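Local structure of A-type flavoprotein (2Q9U) at residues A[31-36]-A[297-302]; A[171-176]-A[194-199]; A[275-280]-A[393-398]. The protein probably reduces oxygen, as an O2-scavenging flavodiiron protein that passes electrons from a bound flavin mononucleotide to a diiron centre. One frame throughout, in Å; residues are numbered along the deposited sequence.

Contact 1. Residues A[31-36]-A[297-302]; sequences HGYHTD and DITKVA. With NO3 (nitrate ion), chain C.
The short strand 33-34 runs past the first turn of helix 298-306, with Tyr33 and Thr299 closest in backbone at 5.9 Å between their CA atoms. Thr299 uses both branches of its side chain. Its OG1 accepts the backbone N-H of His34 at 2.8 Å from N, in a nearly straight bond (173°), and shares a water with Gly32 O. Its methyl CG2, anti to the backbone N, lies over the centre of the Tyr33 ring, 3.7 Å from the centroid, in a CH-pi contact.

The His34 ring lies flat against Asp297: CB of the aspartate sits over the ring centre, and the carboxylate plane is only 14° from that of the imidazole. Asp297 is also the N-cap of the helix, its OD1 accepting from Lys300 N at 2.9 Å. Lys300, bent at its last torsion (chi4 68°), brings NZ to Asp297 OD2 at the syn lone pair and to Asp36 OD2 from above the carboxylate plane, each at 2.7 Å. The ammonium, which also donates to a water bound to His34 O, probably offsets the nearness of the two carboxylates.

The contact joins the diiron-domain hairpin 29-34 to the flavodoxin domain. Helix 189-204 covers Tyr33 and Thr299, helix 324-336 backs Ile298 and Ala302, and Ile298 also packs on Pro324 of the second subunit.

Contact 2. Residues A[171-176]-A[194-199]; sequences DGFGQH and HLFKEY. With FEO (mu-oxo-diiron), chain G; NO3 (nitrate ion), chain C.
The diiron site of the metallo-beta-lactamase-like domain provides the setting, where the bridging carboxylate Asp171 meets Tyr199 of helix 189-204. Asp171 OD1 binds the first iron and OD2 the second, each at 2.0 Å, while His90, His230 and Asp89 complete the protein ligands of one metal and His85, His152 and Glu87 those of the other. A nitrate ion, probably from the crystallisation liquor, also spans the two irons through O2 and O3.

Tyr199 reaches the site because its CG stands anti to the backbone N (chi1 -170°), which sends the ring across the loop 171-176. The hydroxyl OH ends 3.0 Å from Asp171 OD1 and equally close to O2 of the nitrate, with the carboxylate and ring planes 53° apart; its hydrogen bond to the nitrate is weak and not settled. One face of the phenol ring rests on the peptide of Gly174. His176, its ring edge toward the nitrate, meets Tyr199 obliquely, NE2 lying 3.4 Å from CE2, with CD2 of the tyrosine over the imidazole near its rim. His176 ND1 is hydrogen-bonded to Ser39 OG, which should help fix the rotation of that ring.

The loop begins with a type II turn from Asp171 to Gly174, which sets Phe173 alongside Phe196, CD2 to CE2 at 3.8 Å. Gln175 folds back so that NE2 donates to Phe173 O, in the carbonyl plane, while OE1 accepts from Val232 N. Two waters link the backbones, joining Gly174 O to Phe196 O and His176 N to Leu195 O.

The loop leaves strand 166-170 and lies against helix 189-204; helix 236-250 packs on Phe173 and Phe196, and helix 298-306 touches Glu198.

Contact 3. Residues A[275-280]-A[393-398]; sequences LALLDG and YNAGVD
With CG of Tyr393 anti to the backbone N (chi1 179°), the phenol ring swings off helix 386-409 and over Gly280 of helix 269-283. Leu277 likewise has its CG opposite the backbone N, and although its CB points away from the other helix, the branch turns back: CG lies 3.8 Å from Gly396 CA, and CD1 reaches the methyl of Ala395.

Gly280 CA stands over one face of the Tyr393 ring, 3.7 Å from its centroid and 14° off the normal, a CH-pi contact displaced toward the rim. The CD2 and CE2 side of the same ring also approaches the backbone of Gly280 and CB of Asp279. One turn on from Tyr393, CG2 of Val397, set beside its own backbone N, meets Gly280 O at 3.6 Å.

The two helices run in roughly the same direction, crossing at -39°, and the axes of the two segments approach to 6.3 Å. Gly280 and Gly396 face each other at the crossing, their CA atoms 4.2 Å apart; with no side chain on either residue, the backbones come into direct contact. The close fit brings CA-H groups onto carbonyl oxygens in both directions: Tyr393 CA to Ala276 O, Gly396 CA to Leu277 O and Gly280 CA to Tyr393 O are each 3.3 Å, and Val397 CA approaches Gly280 O in the same manner.

No conventional hydrogen bond crosses between these segments. Asp279 OD2 instead forms a salt bridge with Arg68 of the third subunit and accepts from Gln9 N of that subunit. The join within the flavodoxin domain therefore rests on close backbone fit, weak CA-H...O contacts, one aromatic face and the apolar touch of Leu277 on Ala395, while the Asp279 carboxylate serves the neighbouring chain.

Contact 2 is wholly buried at the diiron centre and contact 3 buried between two flavodoxin-domain helices, whereas contact 1 is only partly buried, at the junction of the two domains. Helix 189-204 carries one side of contact 2 and also packs on Tyr33 and Thr299 of contact 1; Tyr33 OH lies 2.6 Å from Glu198 OE1, a probable hydrogen bond. His31 hydrogen-bonds the nitrate, which in contact 2 shares the two irons with Asp171 and lies near the Tyr199 hydroxyl. Contact 3 stands apart, its centre about 27 Å from that of contact 1. The chemistry changes accordingly: salt bridges and a helix cap between domains, metal ligation and bridging waters in the active site, glycine-mediated backbone contact between helices.

Contact 1. Residues A[31-36]-A[297-302]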
loop_
_atom_site.group_PDB
_atom_site.type_symbol
_atom_site.label_atom_id
_atom_site.label_comp_id
_atom_site.label_asym_id
_atom_site.label_seq_id
_atom_site.Cartn_x
_atom_site.Cartn_y
_atom_site.Cartn_z
ATOM N N HIS A 31 -12.244 1.168 10.740
ATOM C CA HIS A 31 -13.579 1.071 10.140
ATOM C C HIS A 31 -13.626 1.757 8.768
ATOM O O HIS A 31 -14.572 2.448 8.429
ATOM C CB HIS A 31 -14.691 1.526 11.126
ATOM C CG HIS A 31 -14.759 3.004 11.385
ATOM N ND1 HIS A 31 -15.042 3.932 10.398
ATOM C CD2 HIS A 31 -14.647 3.708 12.539
ATOM C CE1 HIS A 31 -15.072 5.142 10.928
ATOM N NE2 HIS A 31 -14.830 5.036 12.226
ATOM N N GLY A 32 -12.558 1.571 7.989
ATOM C CA GLY A 32 -12.435 2.221 6.689
ATOM C C GLY A 32 -11.950 3.663 6.689
ATOM O O GLY A 32 -11.750 4.242 5.617
ATOM N N TYR A 33 -11.758 4.260 7.869
ATOM C CA TYR A 33 -11.155 5.613 7.970
ATOM C C TYR A 33 -9.629 5.491 7.836
ATOM O O TYR A 33 -8.987 4.704 8.543
ATOM C CB TYR A 33 -11.533 6.265 9.314
ATOM C CG TYR A 33 -11.115 7.721 9.568
ATOM C CD1 TYR A 33 -9.770 8.093 9.688
ATOM C CD2 TYR A 33 -12.074 8.704 9.761
ATOM C CE1 TYR A 33 -9.394 9.425 9.945
ATOM C CE2 TYR A 33 -11.718 10.029 10.023
ATOM C CZ TYR A 33 -10.389 10.378 10.110
ATOM O OH TYR A 33 -10.063 11.663 10.386
ATOM N N HIS A 34 -9.039 6.256 6.932
ATOM C CA HIS A 34 -7.587 6.200 6.792
ATOM C C HIS A 34 -6.974 7.042 7.893
ATOM O O HIS A 34 -6.902 8.268 7.764
ATOM C CB HIS A 34 -7.159 6.698 5.420
ATOM C CG HIS A 34 -7.293 5.665 4.354
ATOM N ND1 HIS A 34 -8.505 5.122 3.996
ATOM C CD2 HIS A 34 -6.364 5.077 3.563
ATOM C CE1 HIS A 34 -8.320 4.236 3.029
ATOM N NE2 HIS A 34 -7.027 4.185 2.756
ATOM N N THR A 35 -6.571 6.389 8.988
ATOM C CA THR A 35 -6.068 7.115 10.148
ATOM C C THR A 35 -4.563 7.285 9.953
ATOM O O THR A 35 -3.789 6.568 10.557
ATOM C CB THR A 35 -6.372 6.385 11.510
ATOM O OG1 THR A 35 -5.923 5.027 11.450
ATOM C CG2 THR A 35 -7.860 6.387 11.804
ATOM N N ASP A 36 -4.161 8.228 9.094
ATOM C CA ASP A 36 -2.746 8.356 8.702
ATOM C C ASP A 36 -1.860 8.693 9.892
ATOM O O ASP A 36 -0.664 8.367 9.895
ATOM C CB ASP A 36 -2.563 9.451 7.649
ATOM C CG ASP A 36 -3.149 9.072 6.296
ATOM O OD1 ASP A 36 -3.607 7.927 6.115
ATOM O OD2 ASP A 36 -3.139 9.938 5.403
ATOM N N ASP A 297 -7.849 8.904 -1.066
ATOM C CA ASP A 297 -8.690 7.915 -0.441
ATOM C C ASP A 297 -9.983 8.603 -0.043
ATOM O O ASP A 297 -10.052 9.836 -0.051
ATOM C CB ASP A 297 -7.975 7.262 0.744
ATOM C CG ASP A 297 -7.555 8.270 1.807
ATOM O OD1 ASP A 297 -8.441 8.964 2.346
ATOM O OD2 ASP A 297 -6.341 8.353 2.115
ATOM N N ILE A 298 -10.993 7.812 0.292
ATOM C CA ILE A 298 -12.321 8.375 0.542
ATOM C C ILE A 298 -12.292 9.288 1.785
ATOM O O ILE A 298 -13.103 10.197 1.907
ATOM C CB ILE A 298 -13.405 7.239 0.689
ATOM C CG1 ILE A 298 -12.995 6.231 1.796
ATOM C CG2 ILE A 298 -13.682 6.563 -0.695
ATOM C CD1 ILE A 298 -14.112 5.281 2.240
ATOM N N THR A 299 -11.371 9.028 2.716
ATOM C CA THR A 299 -11.257 9.862 3.922
ATOM C C THR A 299 -10.888 11.323 3.569
ATOM O O THR A 299 -11.433 12.290 4.127
ATOM C CB THR A 299 -10.224 9.272 4.919
ATOM O OG1 THR A 299 -10.512 7.874 5.106
ATOM C CG2 THR A 299 -10.281 10.014 6.280
ATOM N N LYS A 300 -9.957 11.457 2.635
ATOM C CA LYS A 300 -9.541 12.765 2.141
ATOM C C LYS A 300 -10.624 13.403 1.245
ATOM O O LYS A 300 -10.819 14.628 1.251
ATOM C CB LYS A 300 -8.177 12.609 1.449
ATOM C CG LYS A 300 -7.113 12.274 2.540
ATOM C CD LYS A 300 -5.738 11.911 2.029
ATOM C CE LYS A 300 -4.858 11.477 3.223
ATOM N NZ LYS A 300 -5.302 10.167 3.861
ATOM N N VAL A 301 -11.326 12.573 0.488
ATOM C CA VAL A 301 -12.464 13.073 -0.307
ATOM C C VAL A 301 -13.482 13.759 0.643
ATOM O O VAL A 301 -13.973 14.882 0.377
ATOM C CB VAL A 301 -13.106 11.924 -1.149
ATOM C CG1 VAL A 301 -14.404 12.371 -1.826
ATOM C CG2 VAL A 301 -12.101 11.396 -2.226
ATOM N N ALA A 302 -13.798 13.080 1.739
ATOM C CA ALA A 302 -14.732 13.628 2.746
ATOM C C ALA A 302 -14.159 14.907 3.336
ATOM O O ALA A 302 -14.837 15.921 3.390
ATOM C CB ALA A 302 -15.047 12.592 3.843
HETATM N N NO3 C . -15.428 6.672 15.756
HETATM O O1 NO3 C . -14.868 6.589 14.498
HETATM O O2 NO3 C . -14.607 6.984 16.808
HETATM O O3 NO3 C . -16.778 6.506 15.980
HETATM O O HOH W 1 -12.971 6.907 5.343
HETATM O O HOH W 2 -6.902 10.563 6.054
HETATM O O HOH W 3 -3.764 6.848 3.570
#

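Contact 2. Residues A[171-176]-A[194-199]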
loop_
_atom_site.group_PDB
_atom_site.type_symbol
_atom_site.label_atom_id
_atom_site.label_comp_id
_atom_site.label_asym_id
_atom_site.label_seq_id
_atom_site.Cartn_x
_atom_site.Cartn_y
_atom_site.Cartn_z
ATOM N N ASP A 171 -16.717 10.658 21.603
ATOM C CA ASP A 171 -16.344 10.879 20.208
ATOM C C ASP A 171 -16.400 12.370 19.871
ATOM O O ASP A 171 -15.607 12.891 19.043
ATOM C CB ASP A 171 -17.283 10.131 19.253
ATOM C CG ASP A 171 -16.895 8.653 19.036
ATOM O OD1 ASP A 171 -15.716 8.234 19.225
ATOM O OD2 ASP A 171 -17.812 7.913 18.642
ATOM N N GLY A 172 -17.342 13.077 20.503
ATOM C CA GLY A 172 -17.428 14.525 20.291
ATOM C C GLY A 172 -16.104 15.227 20.526
ATOM O O GLY A 172 -15.396 14.931 21.498
ATOM N N PHE A 173 -15.777 16.159 19.631
ATOM C CA PHE A 173 -14.547 16.963 19.704
ATOM C C PHE A 173 -13.281 16.140 19.495
ATOM O O PHE A 173 -12.176 16.625 19.721
ATOM C CB PHE A 173 -14.442 17.786 21.004
ATOM C CG PHE A 173 -15.519 18.823 21.131
ATOM C CD1 PHE A 173 -16.760 18.488 21.697
ATOM C CD2 PHE A 173 -15.307 20.111 20.657
ATOM C CE1 PHE A 173 -17.784 19.457 21.788
ATOM C CE2 PHE A 173 -16.315 21.091 20.742
ATOM C CZ PHE A 173 -17.553 20.749 21.311
ATOM N N GLY A 174 -13.459 14.903 19.016
ATOM C CA GLY A 174 -12.338 13.996 18.819
ATOM C C GLY A 174 -11.546 14.242 17.553
ATOM O O GLY A 174 -12.028 14.895 16.597
ATOM N N GLN A 175 -10.324 13.689 17.527
ATOM C CA GLN A 175 -9.562 13.601 16.282
ATOM C C GLN A 175 -8.748 12.311 16.375
ATOM O O GLN A 175 -8.272 11.917 17.457
ATOM C CB GLN A 175 -8.598 14.791 16.053
ATOM C CG GLN A 175 -8.831 16.056 16.921
ATOM C CD GLN A 175 -8.368 15.865 18.369
ATOM O OE1 GLN A 175 -7.231 15.451 18.629
ATOM N NE2 GLN A 175 -9.237 16.189 19.312
ATOM N N HIS A 176 -8.601 11.652 15.228
ATOM C CA HIS A 176 -7.753 10.464 15.155
ATOM C C HIS A 176 -6.318 10.955 15.053
ATOM O O HIS A 176 -5.771 11.245 13.958
ATOM C CB HIS A 176 -8.172 9.555 13.994
ATOM C CG HIS A 176 -9.495 8.895 14.205
ATOM N ND1 HIS A 176 -9.796 8.155 15.335
ATOM C CD2 HIS A 176 -10.587 8.825 13.404
ATOM C CE1 HIS A 176 -11.027 7.683 15.229
ATOM N NE2 HIS A 176 -11.525 8.069 14.063
ATOM N N HIS A 194 -7.135 20.706 11.744
ATOM C CA HIS A 194 -7.216 19.934 10.494
ATOM C C HIS A 194 -7.793 18.535 10.749
ATOM O O HIS A 194 -8.712 18.097 10.053
ATOM C CB HIS A 194 -5.836 19.860 9.830
ATOM C CG HIS A 194 -5.744 18.853 8.733
ATOM N ND1 HIS A 194 -5.973 19.165 7.418
ATOM C CD2 HIS A 194 -5.459 17.529 8.766
ATOM C CE1 HIS A 194 -5.819 18.081 6.675
ATOM N NE2 HIS A 194 -5.515 17.071 7.470
ATOM N N LEU A 195 -7.266 17.833 11.748
ATOM C CA LEU A 195 -7.736 16.466 12.024
ATOM C C LEU A 195 -9.129 16.471 12.658
ATOM O O LEU A 195 -9.929 15.535 12.451
ATOM C CB LEU A 195 -6.715 15.740 12.913
ATOM C CG LEU A 195 -5.363 15.466 12.220
ATOM C CD1 LEU A 195 -4.384 14.899 13.259
ATOM C CD2 LEU A 195 -5.515 14.502 11.011
ATOM N N PHE A 196 -9.419 17.537 13.421
ATOM C CA PHE A 196 -10.743 17.726 14.043
ATOM C C PHE A 196 -11.787 17.845 12.919
ATOM O O PHE A 196 -12.865 17.250 12.981
ATOM C CB PHE A 196 -10.697 18.985 14.919
ATOM C CG PHE A 196 -12.040 19.427 15.486
ATOM C CD1 PHE A 196 -12.917 20.216 14.737
ATOM C CD2 PHE A 196 -12.394 19.090 16.795
ATOM C CE1 PHE A 196 -14.134 20.657 15.291
ATOM C CE2 PHE A 196 -13.599 19.545 17.359
ATOM C CZ PHE A 196 -14.462 20.314 16.603
ATOM N N LYS A 197 -11.444 18.606 11.879
ATOM C CA LYS A 197 -12.296 18.721 10.671
ATOM C C LYS A 197 -12.413 17.416 9.893
ATOM O O LYS A 197 -13.498 17.063 9.393
ATOM C CB LYS A 197 -11.790 19.823 9.739
ATOM C CG LYS A 197 -12.036 21.228 10.258
ATOM C CD LYS A 197 -11.404 22.256 9.295
ATOM C CE LYS A 197 -11.429 23.658 9.860
ATOM N NZ LYS A 197 -10.685 24.650 8.992
ATOM N N GLU A 198 -11.309 16.675 9.791
ATOM C CA GLU A 198 -11.381 15.396 9.084
ATOM C C GLU A 198 -12.337 14.453 9.838
ATOM O O GLU A 198 -13.119 13.699 9.226
ATOM C CB GLU A 198 -9.983 14.769 8.937
ATOM C CG GLU A 198 -9.933 13.636 7.897
ATOM C CD GLU A 198 -8.558 13.011 7.814
ATOM O OE1 GLU A 198 -8.115 12.445 8.832
ATOM O OE2 GLU A 198 -7.922 13.097 6.745
ATOM N N TYR A 199 -12.245 14.469 11.167
ATOM C CA TYR A 199 -13.131 13.612 11.982
ATOM C C TYR A 199 -14.603 14.005 11.779
ATOM O O TYR A 199 -15.482 13.146 11.558
ATOM C CB TYR A 199 -12.752 13.714 13.457
ATOM C CG TYR A 199 -13.459 12.697 14.293
ATOM C CD1 TYR A 199 -14.754 12.936 14.775
ATOM C CD2 TYR A 199 -12.827 11.485 14.624
ATOM C CE1 TYR A 199 -15.424 11.986 15.570
ATOM C CE2 TYR A 199 -13.476 10.537 15.421
ATOM C CZ TYR A 199 -14.778 10.791 15.883
ATOM O OH TYR A 199 -15.393 9.829 16.660
HETATM FE FE1 FEO G . -14.787 6.481 18.793
HETATM FE FE2 FEO G . -18.073 6.061 17.806
HETATM O O FEO G . -16.326 5.462 18.705
HETATM N N NO3 C . -15.428 6.672 15.756
HETATM O O1 NO3 C . -14.868 6.589 14.498
HETATM O O2 NO3 C . -14.607 6.984 16.808
HETATM O O3 NO3 C . -16.778 6.506 15.980
HETATM O O HOH W 4 -14.283 16.278 15.510
HETATM O O HOH W 5 -9.276 12.837 12.690
#

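Contact 3. Residues A[275-280]-A[393-398]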
loop_
_atom_site.group_PDB
_atom_site.type_symbol
_atom_site.label_atom_id
_atom_site.label_comp_id
_atom_site.label_asym_id
_atom_site.label_seq_id
_atom_site.Cartn_x
_atom_site.Cartn_y
_atom_site.Cartn_z
ATOM N N LEU A 275 -7.007 19.531 -14.767
ATOM C CA LEU A 275 -6.050 20.597 -14.445
ATOM C C LEU A 275 -6.476 21.952 -15.039
ATOM O O LEU A 275 -6.305 23.001 -14.417
ATOM C CB LEU A 275 -4.626 20.228 -14.918
ATOM C CG LEU A 275 -3.878 19.132 -14.144
ATOM C CD1 LEU A 275 -2.619 18.706 -14.924
ATOM C CD2 LEU A 275 -3.508 19.625 -12.722
ATOM N N ALA A 276 -6.989 21.935 -16.266
ATOM C CA ALA A 276 -7.457 23.173 -16.912
ATOM C C ALA A 276 -8.659 23.762 -16.156
ATOM O O ALA A 276 -8.735 24.977 -15.931
ATOM C CB ALA A 276 -7.835 22.915 -18.405
ATOM N N LEU A 277 -9.594 22.896 -15.790
ATOM C CA LEU A 277 -10.745 23.310 -14.985
ATOM C C LEU A 277 -10.280 23.944 -13.669
ATOM O O LEU A 277 -10.809 24.964 -13.228
ATOM C CB LEU A 277 -11.671 22.128 -14.712
ATOM C CG LEU A 277 -12.981 22.493 -14.008
ATOM C CD1 LEU A 277 -14.168 21.961 -14.772
ATOM C CD2 LEU A 277 -13.011 21.955 -12.613
ATOM N N LEU A 278 -9.307 23.302 -13.030
ATOM C CA LEU A 278 -8.774 23.769 -11.744
ATOM C C LEU A 278 -8.158 25.171 -11.845
ATOM O O LEU A 278 -8.394 26.044 -10.975
ATOM C CB LEU A 278 -7.710 22.778 -11.288
ATOM C CG LEU A 278 -7.470 22.586 -9.816
ATOM C CD1 LEU A 278 -8.632 21.778 -9.225
ATOM C CD2 LEU A 278 -6.090 21.900 -9.592
ATOM N N ASP A 279 -7.388 25.410 -12.906
ATOM C CA ASP A 279 -6.869 26.759 -13.143
ATOM C C ASP A 279 -7.971 27.789 -13.323
ATOM O O ASP A 279 -7.833 28.891 -12.828
ATOM C CB ASP A 279 -5.855 26.828 -14.290
ATOM C CG ASP A 279 -4.414 26.827 -13.787
ATOM O OD1 ASP A 279 -4.111 26.060 -12.829
ATOM O OD2 ASP A 279 -3.592 27.608 -14.332
ATOM N N GLY A 280 -9.045 27.425 -14.018
ATOM C CA GLY A 280 -10.198 28.309 -14.180
ATOM C C GLY A 280 -10.740 28.658 -12.803
ATOM O O GLY A 280 -10.948 29.823 -12.478
ATOM N N TYR A 393 -11.365 25.178 -18.755
ATOM C CA TYR A 393 -10.935 26.364 -17.999
ATOM C C TYR A 393 -12.125 27.277 -17.739
ATOM O O TYR A 393 -12.307 27.745 -16.609
ATOM C CB TYR A 393 -9.826 27.122 -18.737
ATOM C CG TYR A 393 -9.332 28.379 -18.040
ATOM C CD1 TYR A 393 -9.997 29.611 -18.187
ATOM C CD2 TYR A 393 -8.198 28.338 -17.239
ATOM C CE1 TYR A 393 -9.516 30.767 -17.532
ATOM C CE2 TYR A 393 -7.718 29.471 -16.604
ATOM C CZ TYR A 393 -8.366 30.668 -16.745
ATOM O OH TYR A 393 -7.822 31.755 -16.078
ATOM N N ASN A 394 -12.925 27.530 -18.787
ATOM C CA ASN A 394 -14.120 28.370 -18.638
ATOM C C ASN A 394 -15.178 27.783 -17.696
ATOM O O ASN A 394 -15.792 28.516 -16.907
ATOM C CB ASN A 394 -14.744 28.703 -20.002
ATOM C CG ASN A 394 -13.843 29.593 -20.850
ATOM O OD1 ASN A 394 -12.940 30.293 -20.339
ATOM N ND2 ASN A 394 -14.059 29.550 -22.151
ATOM N N ALA A 395 -15.404 26.475 -17.797
ATOM C CA ALA A 395 -16.279 25.781 -16.860
ATOM C C ALA A 395 -15.768 25.921 -15.418
ATOM O O ALA A 395 -16.569 26.020 -14.488
ATOM C CB ALA A 395 -16.456 24.331 -17.247
ATOM N N GLY A 396 -14.444 25.958 -15.247
ATOM C CA GLY A 396 -13.825 26.148 -13.927
ATOM C C GLY A 396 -14.022 27.553 -13.384
ATOM O O GLY A 396 -14.308 27.738 -12.208
ATOM N N VAL A 397 -13.871 28.553 -14.242
ATOM C CA VAL A 397 -14.105 29.930 -13.826
ATOM C C VAL A 397 -15.514 30.008 -13.250
ATOM O O VAL A 397 -15.710 30.552 -12.155
ATOM C CB VAL A 397 -13.941 30.958 -14.995
ATOM C CG1 VAL A 397 -14.264 32.415 -14.501
ATOM C CG2 VAL A 397 -12.542 30.929 -15.556
ATOM N N ASP A 398 -16.487 29.452 -13.982
ATOM C CA ASP A 398 -17.899 29.511 -13.618
ATOM C C ASP A 398 -18.140 28.735 -12.318
ATOM O O ASP A 398 -18.930 29.153 -11.462
ATOM C CB ASP A 398 -18.776 28.927 -14.749
ATOM C CG ASP A 398 -20.266 28.777 -14.342
ATOM O OD1 ASP A 398 -20.985 29.794 -14.213
ATOM O OD2 ASP A 398 -20.740 27.650 -14.159
#